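Local coordinates for vacuolar protein sorting-associated protein IST1 (Saccharomyces cerevisiae, PDB 3GGY) that regulates recruitment of the ATPase VPS4 to the ESCRT-III complex late in multivesicular body sorting, at residues Met101-Tyr114 with Phe140-Pro152. Numbering follows the deposited sequence.
Sequences MDDGINEAIRSLIY and FVNGVIADHIDVP
The methyl CE of M101 lies 3.9 Å from OD2 of D150. N106 ND2 donates to the same OD2 at 3.3 Å, from the anti side and tilted well out of the carboxylate plane. R110 NE donates to N106 OD1 at 2.8 Å, nearly straight (169°) and in the guanidinium plane. N106 thus links the arginine to the aspartate. E107 packs its CG on the P152 ring, while its OE2 is hydrogen-bonded to Y76 OH.

R110 is extended from CG to NE, and its guanidinium lies between F140 and D150. CE1 of F140 sits over the centre of one face, 3.6 Å from CZ of R110, with the ring edge-on (85°). D150 CB packs 3.2 Å from R110 CD on the opposite face. OD2 lies above that face toward its rim, a long pairing at which no N-H points. NH1 makes a weak bond to I149 O and holds a water that donates to F140 O. NH2 forms a salt bridge with E93.

S111 OG bonds to E107 O and touches P152 CD. I113 is a knob in a hole formed by F140, V141, V144 and I145. Y114 rests CB against V144 and V151; its CG, anti to the backbone N, sets the ring with V144 O at its edge, in plane, 3.5 Å from CD1.

In the all-helical, ESCRT-III-like N-terminal domain of IST1, the axes of segments 105-114 and 140-147 cross at -61°, 9.0 Å apart. A type II turn, H148 to V151, leads to the P152 N-cap of helix 153-159. Helix 50-82 touches S111; helix 93-99 touches R110 and F140.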
ATOM      1  N   MET A 101       4.836  -1.524 -21.486  1.00 34.38           N
ATOM      2  CA  MET A 101       5.806  -1.317 -20.420  1.00 36.94           C
ATOM      3  C   MET A 101       6.052   0.178 -20.367  1.00 38.04           C
ATOM      4  O   MET A 101       6.515   0.724 -19.370  1.00 38.67           O
ATOM      5  CB  MET A 101       7.119  -2.037 -20.752  1.00 40.37           C
ATOM      6  CG  MET A 101       8.135  -2.031 -19.621  1.00 44.17           C
ATOM      7  SD  MET A 101       7.563  -2.952 -18.176  1.00 49.63           S
ATOM      8  CE  MET A 101       7.819  -4.659 -18.727  1.00 48.44           C
ATOM      9  N   ASP A 102       5.736   0.828 -21.475  1.00 38.02           N
ATOM     10  CA  ASP A 102       5.919   2.253 -21.590  1.00 38.34           C
ATOM     11  C   ASP A 102       4.785   3.044 -20.946  1.00 36.09           C
ATOM     12  O   ASP A 102       5.035   3.934 -20.141  1.00 37.40           O
ATOM     13  CB  ASP A 102       6.057   2.645 -23.056  1.00 42.24           C
ATOM     14  CG  ASP A 102       6.456   4.082 -23.226  1.00 46.35           C
ATOM     15  OD1 ASP A 102       6.309   4.855 -22.258  1.00 48.98           O
ATOM     16  OD2 ASP A 102       6.911   4.449 -24.328  1.00 49.36           O
ATOM     17  N   ASP A 103       3.545   2.727 -21.305  1.00 32.85           N
ATOM     18  CA  ASP A 103       2.387   3.420 -20.749  1.00 29.22           C
ATOM     19  C   ASP A 103       2.171   3.087 -19.268  1.00 27.56           C
ATOM     20  O   ASP A 103       1.190   3.519 -18.662  1.00 24.54           O
ATOM     21  CB  ASP A 103       1.127   3.071 -21.548  1.00 30.31           C
ATOM     22  CG  ASP A 103       0.983   1.582 -21.793  1.00 31.68           C
ATOM     23  OD1 ASP A 103       1.228   0.791 -20.856  1.00 30.62           O
ATOM     24  OD2 ASP A 103       0.615   1.196 -22.922  1.00 31.82           O
ATOM     25  N   GLY A 104       3.089   2.309 -18.700  1.00 25.27           N
ATOM     26  CA  GLY A 104       3.011   1.943 -17.293  1.00 22.98           C
ATOM     27  C   GLY A 104       1.941   0.943 -16.897  1.00 20.29           C
ATOM     28  O   GLY A 104       1.759   0.662 -15.707  1.00 19.42           O
ATOM     29  N   ILE A 105       1.235   0.394 -17.877  1.00 17.70           N
ATOM     30  CA  ILE A 105       0.175  -0.563 -17.592  1.00 17.00           C
ATOM     31  C   ILE A 105       0.702  -1.864 -16.989  1.00 16.88           C
ATOM     32  O   ILE A 105       0.162  -2.353 -15.996  1.00 15.57           O
ATOM     33  CB  ILE A 105      -0.646  -0.867 -18.864  1.00 18.04           C
ATOM     34  CG1 ILE A 105      -1.373   0.407 -19.308  1.00 19.54           C
ATOM     35  CG2 ILE A 105      -1.643  -1.992 -18.603  1.00 18.82           C
ATOM     36  CD1 ILE A 105      -2.155   0.269 -20.603  1.00 21.51           C
ATOM     37  N   ASN A 106       1.758  -2.416 -17.576  1.00 15.88           N
ATOM     38  CA  ASN A 106       2.333  -3.668 -17.069  1.00 13.76           C
ATOM     39  C   ASN A 106       2.580  -3.585 -15.564  1.00 13.97           C
ATOM     40  O   ASN A 106       2.125  -4.432 -14.789  1.00 13.40           O
ATOM     41  CB  ASN A 106       3.654  -3.967 -17.782  1.00 13.50           C
ATOM     42  CG  ASN A 106       4.228  -5.321 -17.403  1.00 12.10           C
ATOM     43  OD1 ASN A 106       3.553  -6.342 -17.509  1.00 14.63           O
ATOM     44  ND2 ASN A 106       5.482  -5.335 -16.971  1.00 14.06           N
ATOM     45  N   GLU A 107       3.308  -2.549 -15.171  1.00 12.23           N
ATOM     46  CA  GLU A 107       3.658  -2.289 -13.785  1.00 14.09           C
ATOM     47  C   GLU A 107       2.431  -2.063 -12.902  1.00 13.73           C
ATOM     48  O   GLU A 107       2.339  -2.603 -11.800  1.00 11.66           O
ATOM     49  CB  GLU A 107       4.557  -1.057 -13.746  1.00 19.10           C
ATOM     50  CG  GLU A 107       5.057  -0.667 -12.385  1.00 21.07           C
ATOM     51  CD  GLU A 107       5.912   0.578 -12.451  1.00 24.24           C
ATOM     52  OE1 GLU A 107       6.850   0.608 -13.280  1.00 27.36           O
ATOM     53  OE2 GLU A 107       5.652   1.518 -11.678  1.00 23.46           O
ATOM     54  N   ALA A 108       1.493  -1.260 -13.391  1.00 12.89           N
ATOM     55  CA  ALA A 108       0.291  -0.950 -12.629  1.00 13.01           C
ATOM     56  C   ALA A 108      -0.596  -2.158 -12.324  1.00 12.44           C
ATOM     57  O   ALA A 108      -0.992  -2.363 -11.177  1.00 11.59           O
ATOM     58  CB  ALA A 108      -0.522   0.117 -13.357  1.00 13.51           C
ATOM     59  N   ILE A 109      -0.908  -2.955 -13.341  1.00 11.85           N
ATOM     60  CA  ILE A 109      -1.772  -4.112 -13.139  1.00 11.15           C
ATOM     61  C   ILE A 109      -1.102  -5.180 -12.276  1.00  8.83           C
ATOM     62  O   ILE A 109      -1.744  -5.784 -11.417  1.00 10.26           O
ATOM     63  CB  ILE A 109      -2.207  -4.730 -14.487  1.00 13.91           C
ATOM     64  CG1 ILE A 109      -3.295  -5.775 -14.251  1.00 17.36           C
ATOM     65  CG2 ILE A 109      -1.008  -5.339 -15.195  1.00 16.60           C
ATOM     66  CD1 ILE A 109      -4.595  -5.187 -13.701  1.00 22.22           C
ATOM     67  N   ARG A 110       0.192  -5.409 -12.492  1.00  9.30           N
ATOM     68  CA  ARG A 110       0.910  -6.399 -11.698  1.00  9.08           C
ATOM     69  C   ARG A 110       0.956  -5.993 -10.228  1.00  9.43           C
ATOM     70  O   ARG A 110       0.766  -6.826  -9.347  1.00  8.64           O
ATOM     71  CB  ARG A 110       2.333  -6.578 -12.228  1.00  9.37           C
ATOM     72  CG  ARG A 110       2.391  -7.315 -13.554  1.00  9.22           C
ATOM     73  CD  ARG A 110       3.808  -7.371 -14.089  1.00  9.09           C
ATOM     74  NE  ARG A 110       3.830  -8.057 -15.376  1.00 10.14           N
ATOM     75  CZ  ARG A 110       3.872  -9.376 -15.519  1.00 12.12           C
ATOM     76  NH1 ARG A 110       3.916 -10.165 -14.455  1.00 10.77           N
ATOM     77  NH2 ARG A 110       3.824  -9.910 -16.734  1.00 13.49           N
ATOM     78  N   SER A 111       1.196  -4.710  -9.965  1.00  9.66           N
ATOM     79  CA  SER A 111       1.266  -4.239  -8.590  1.00  8.17           C
ATOM     80  C   SER A 111      -0.061  -4.378  -7.854  1.00  8.34           C
ATOM     81  O   SER A 111      -0.093  -4.744  -6.680  1.00  7.83           O
ATOM     82  CB  SER A 111       1.734  -2.779  -8.551  1.00  8.71           C
ATOM     83  OG  SER A 111       3.068  -2.667  -9.039  1.00  9.84           O
ATOM     84  N   LEU A 112      -1.158  -4.085  -8.541  1.00  7.08           N
ATOM     85  CA  LEU A 112      -2.476  -4.180  -7.921  1.00  8.30           C
ATOM     86  C   LEU A 112      -2.846  -5.621  -7.603  1.00  7.21           C
ATOM     87  O   LEU A 112      -3.424  -5.908  -6.557  1.00  8.01           O
ATOM     88  CB  LEU A 112      -3.516  -3.540  -8.836  1.00  9.46           C
ATOM     89  CG  LEU A 112      -3.390  -2.014  -8.860  1.00  9.34           C
ATOM     90  CD1 LEU A 112      -4.201  -1.444 -10.019  1.00 10.19           C
ATOM     91  CD2 LEU A 112      -3.869  -1.439  -7.533  1.00 10.45           C
ATOM     92  N   ILE A 113      -2.499  -6.536  -8.498  1.00  8.33           N
ATOM     93  CA  ILE A 113      -2.797  -7.943  -8.265  1.00  8.49           C
ATOM     94  C   ILE A 113      -1.939  -8.472  -7.113  1.00  8.27           C
ATOM     95  O   ILE A 113      -2.425  -9.204  -6.248  1.00  8.05           O
ATOM     96  CB  ILE A 113      -2.552  -8.762  -9.549  1.00  8.69           C
ATOM     97  CG1 ILE A 113      -3.634  -8.402 -10.572  1.00 10.11           C
ATOM     98  CG2 ILE A 113      -2.569 -10.259  -9.246  1.00  9.73           C
ATOM     99  CD1 ILE A 113      -3.419  -9.012 -11.951  1.00 10.80           C
ATOM    100  N   TYR A 114      -0.665  -8.090  -7.098  1.00  7.05           N
ATOM    101  CA  TYR A 114       0.241  -8.510  -6.040  1.00  6.22           C
ATOM    102  C   TYR A 114      -0.225  -7.996  -4.685  1.00  8.47           C
ATOM    103  O   TYR A 114      -0.057  -8.663  -3.661  1.00  8.15           O
ATOM    104  CB  TYR A 114       1.656  -7.978  -6.305  1.00  8.90           C
ATOM    105  CG  TYR A 114       2.654  -8.436  -5.273  1.00  6.59           C
ATOM    106  CD1 TYR A 114       3.192  -9.719  -5.324  1.00  8.96           C
ATOM    107  CD2 TYR A 114       3.009  -7.618  -4.202  1.00  7.42           C
ATOM    108  CE1 TYR A 114       4.053 -10.182  -4.334  1.00  8.71           C
ATOM    109  CE2 TYR A 114       3.873  -8.073  -3.206  1.00  9.14           C
ATOM    110  CZ  TYR A 114       4.388  -9.356  -3.279  1.00 10.54           C
ATOM    111  OH  TYR A 114       5.235  -9.818  -2.299  1.00 11.85           O
ATOM    112  N   PHE A 140      -0.486 -15.759 -16.051  1.00 13.77           N
ATOM    113  CA  PHE A 140      -0.088 -14.383 -15.787  1.00 11.67           C
ATOM    114  C   PHE A 140      -0.302 -14.017 -14.322  1.00 10.57           C
ATOM    115  O   PHE A 140       0.623 -13.560 -13.648  1.00  9.28           O
ATOM    116  CB  PHE A 140      -0.883 -13.434 -16.692  1.00 11.08           C
ATOM    117  CG  PHE A 140      -0.858 -12.002 -16.241  1.00 11.36           C
ATOM    118  CD1 PHE A 140       0.337 -11.298 -16.181  1.00 11.53           C
ATOM    119  CD2 PHE A 140      -2.038 -11.366 -15.857  1.00 11.08           C
ATOM    120  CE1 PHE A 140       0.367  -9.975 -15.734  1.00 11.73           C
ATOM    121  CE2 PHE A 140      -2.018 -10.044 -15.411  1.00 11.68           C
ATOM    122  CZ  PHE A 140      -0.818  -9.350 -15.350  1.00 10.85           C
ATOM    123  N   VAL A 141      -1.515 -14.225 -13.821  1.00 10.98           N
ATOM    124  CA  VAL A 141      -1.799 -13.884 -12.432  1.00 10.59           C
ATOM    125  C   VAL A 141      -1.002 -14.711 -11.423  1.00 10.51           C
ATOM    126  O   VAL A 141      -0.583 -14.190 -10.395  1.00  9.78           O
ATOM    127  CB  VAL A 141      -3.316 -13.966 -12.130  1.00 10.85           C
ATOM    128  CG1 VAL A 141      -4.061 -12.969 -12.994  1.00 11.20           C
ATOM    129  CG2 VAL A 141      -3.841 -15.354 -12.385  1.00 16.33           C
ATOM    130  N   ASN A 142      -0.774 -15.992 -11.709  1.00 10.67           N
ATOM    131  CA  ASN A 142       0.003 -16.813 -10.788  1.00 12.28           C
ATOM    132  C   ASN A 142       1.461 -16.365 -10.771  1.00 11.68           C
ATOM    133  O   ASN A 142       2.132 -16.430  -9.736  1.00 12.27           O
ATOM    134  CB  ASN A 142      -0.084 -18.294 -11.171  1.00 14.23           C
ATOM    135  CG  ASN A 142      -1.460 -18.878 -10.918  1.00 16.19           C
ATOM    136  OD1 ASN A 142      -2.217 -18.366 -10.098  1.00 18.80           O
ATOM    137  ND2 ASN A 142      -1.782 -19.965 -11.610  1.00 18.64           N
ATOM    138  N   GLY A 143       1.949 -15.905 -11.920  1.00  9.54           N
ATOM    139  CA  GLY A 143       3.322 -15.436 -11.993  1.00  9.81           C
ATOM    140  C   GLY A 143       3.504 -14.236 -11.083  1.00  9.00           C
ATOM    141  O   GLY A 143       4.540 -14.076 -10.435  1.00 10.04           O
ATOM    142  N   VAL A 144       2.481 -13.391 -11.026  1.00  7.65           N
ATOM    143  CA  VAL A 144       2.525 -12.200 -10.185  1.00  6.55           C
ATOM    144  C   VAL A 144       2.460 -12.547  -8.699  1.00  8.45           C
ATOM    145  O   VAL A 144       3.290 -12.107  -7.907  1.00  8.47           O
ATOM    146  CB  VAL A 144       1.346 -11.254 -10.502  1.00  6.17           C
ATOM    147  CG1 VAL A 144       1.297 -10.130  -9.473  1.00  5.96           C
ATOM    148  CG2 VAL A 144       1.502 -10.681 -11.903  1.00  7.78           C
ATOM    149  N   ILE A 145       1.479 -13.356  -8.323  1.00  9.37           N
ATOM    150  CA  ILE A 145       1.303 -13.704  -6.922  1.00  9.54           C
ATOM    151  C   ILE A 145       2.369 -14.644  -6.353  1.00 11.12           C
ATOM    152  O   ILE A 145       2.959 -14.365  -5.309  1.00 11.87           O
ATOM    153  CB  ILE A 145      -0.097 -14.304  -6.709  1.00 10.40           C
ATOM    154  CG1 ILE A 145      -1.150 -13.278  -7.139  1.00 11.06           C
ATOM    155  CG2 ILE A 145      -0.298 -14.675  -5.245  1.00 11.77           C
ATOM    156  CD1 ILE A 145      -2.574 -13.824  -7.221  1.00 15.63           C
ATOM    157  N   ALA A 146       2.625 -15.744  -7.046  1.00 12.10           N
ATOM    158  CA  ALA A 146       3.598 -16.716  -6.571  1.00 13.78           C
ATOM    159  C   ALA A 146       5.040 -16.276  -6.736  1.00 14.99           C
ATOM    160  O   ALA A 146       5.861 -16.479  -5.838  1.00 16.03           O
ATOM    161  CB  ALA A 146       3.390 -18.040  -7.284  1.00 14.58           C
ATOM    162  N   ASP A 147       5.346 -15.658  -7.873  1.00 13.90           N
ATOM    163  CA  ASP A 147       6.718 -15.261  -8.160  1.00 14.27           C
ATOM    164  C   ASP A 147       7.004 -13.769  -8.310  1.00 13.77           C
ATOM    165  O   ASP A 147       8.114 -13.402  -8.691  1.00 14.75           O
ATOM    166  CB  ASP A 147       7.194 -15.972  -9.429  1.00 15.26           C
ATOM    167  CG  ASP A 147       6.847 -17.452  -9.442  1.00 18.97           C
ATOM    168  OD1 ASP A 147       6.994 -18.113  -8.394  1.00 21.73           O
ATOM    169  OD2 ASP A 147       6.441 -17.954 -10.511  1.00 22.98           O
ATOM    170  N   HIS A 148       6.022 -12.930  -7.985  1.00 12.70           N
ATOM    171  CA  HIS A 148       6.117 -11.471  -8.110  1.00 13.93           C
ATOM    172  C   HIS A 148       6.839 -10.991  -9.372  1.00 10.97           C
ATOM    173  O   HIS A 148       7.608 -10.028  -9.345  1.00 11.01           O
ATOM    174  CB  HIS A 148       6.740 -10.824  -6.859  1.00 18.54           C
ATOM    175  CG  HIS A 148       8.120 -11.299  -6.532  1.00 22.19           C
ATOM    176  ND1 HIS A 148       8.360 -12.434  -5.787  1.00 27.14           N
ATOM    177  CD2 HIS A 148       9.334 -10.779  -6.829  1.00 24.76           C
ATOM    178  CE1 HIS A 148       9.664 -12.590  -5.637  1.00 26.16           C
ATOM    179  NE2 HIS A 148      10.277 -11.600  -6.260  1.00 26.83           N
ATOM    180  N   ILE A 149       6.545 -11.647 -10.488  1.00 10.15           N
ATOM    181  CA  ILE A 149       7.161 -11.297 -11.766  1.00  9.60           C
ATOM    182  C   ILE A 149       6.803  -9.868 -12.173  1.00 10.20           C
ATOM    183  O   ILE A 149       5.625  -9.502 -12.253  1.00  9.67           O
ATOM    184  CB  ILE A 149       6.718 -12.264 -12.878  1.00 10.85           C
ATOM    185  CG1 ILE A 149       7.178 -13.686 -12.534  1.00 14.13           C
ATOM    186  CG2 ILE A 149       7.285 -11.822 -14.223  1.00 13.98           C
ATOM    187  CD1 ILE A 149       8.669 -13.808 -12.283  1.00 18.86           C
ATOM    188  N   ASP A 150       7.842  -9.077 -12.415  1.00 10.32           N
ATOM    189  CA  ASP A 150       7.709  -7.682 -12.822  1.00 10.88           C
ATOM    190  C   ASP A 150       6.997  -6.765 -11.828  1.00 10.95           C
ATOM    191  O   ASP A 150       6.524  -5.688 -12.200  1.00 12.98           O
ATOM    192  CB  ASP A 150       7.040  -7.589 -14.194  1.00 13.51           C
ATOM    193  CG  ASP A 150       7.997  -7.908 -15.329  1.00 17.35           C
ATOM    194  OD1 ASP A 150       9.158  -8.263 -15.035  1.00 19.72           O
ATOM    195  OD2 ASP A 150       7.586  -7.805 -16.508  1.00 16.52           O
ATOM    196  N   VAL A 151       6.920  -7.183 -10.568  1.00  9.86           N
ATOM    197  CA  VAL A 151       6.317  -6.337  -9.539  1.00  9.72           C
ATOM    198  C   VAL A 151       7.453  -5.441  -9.027  1.00 10.27           C
ATOM    199  O   VAL A 151       8.512  -5.932  -8.629  1.00 12.30           O
ATOM    200  CB  VAL A 151       5.754  -7.167  -8.360  1.00  9.82           C
ATOM    201  CG1 VAL A 151       5.220  -6.227  -7.264  1.00  9.19           C
ATOM    202  CG2 VAL A 151       4.627  -8.066  -8.848  1.00 10.30           C
ATOM    203  N   PRO A 152       7.245  -4.114  -9.035  1.00 12.64           N
ATOM    204  CA  PRO A 152       8.240  -3.135  -8.580  1.00 14.52           C
ATOM    205  C   PRO A 152       8.783  -3.438  -7.192  1.00 16.57           C
ATOM    206  O   PRO A 152       8.040  -3.815  -6.287  1.00 15.23           O
ATOM    207  CB  PRO A 152       7.469  -1.816  -8.611  1.00 15.51           C
ATOM    208  CG  PRO A 152       6.477  -2.028  -9.688  1.00 17.01           C
ATOM    209  CD  PRO A 152       6.004  -3.440  -9.446  1.00 11.82           C
TER
HETATM  210  O   HOH W   1       3.325 -13.124 -14.476  1.00 11.41           O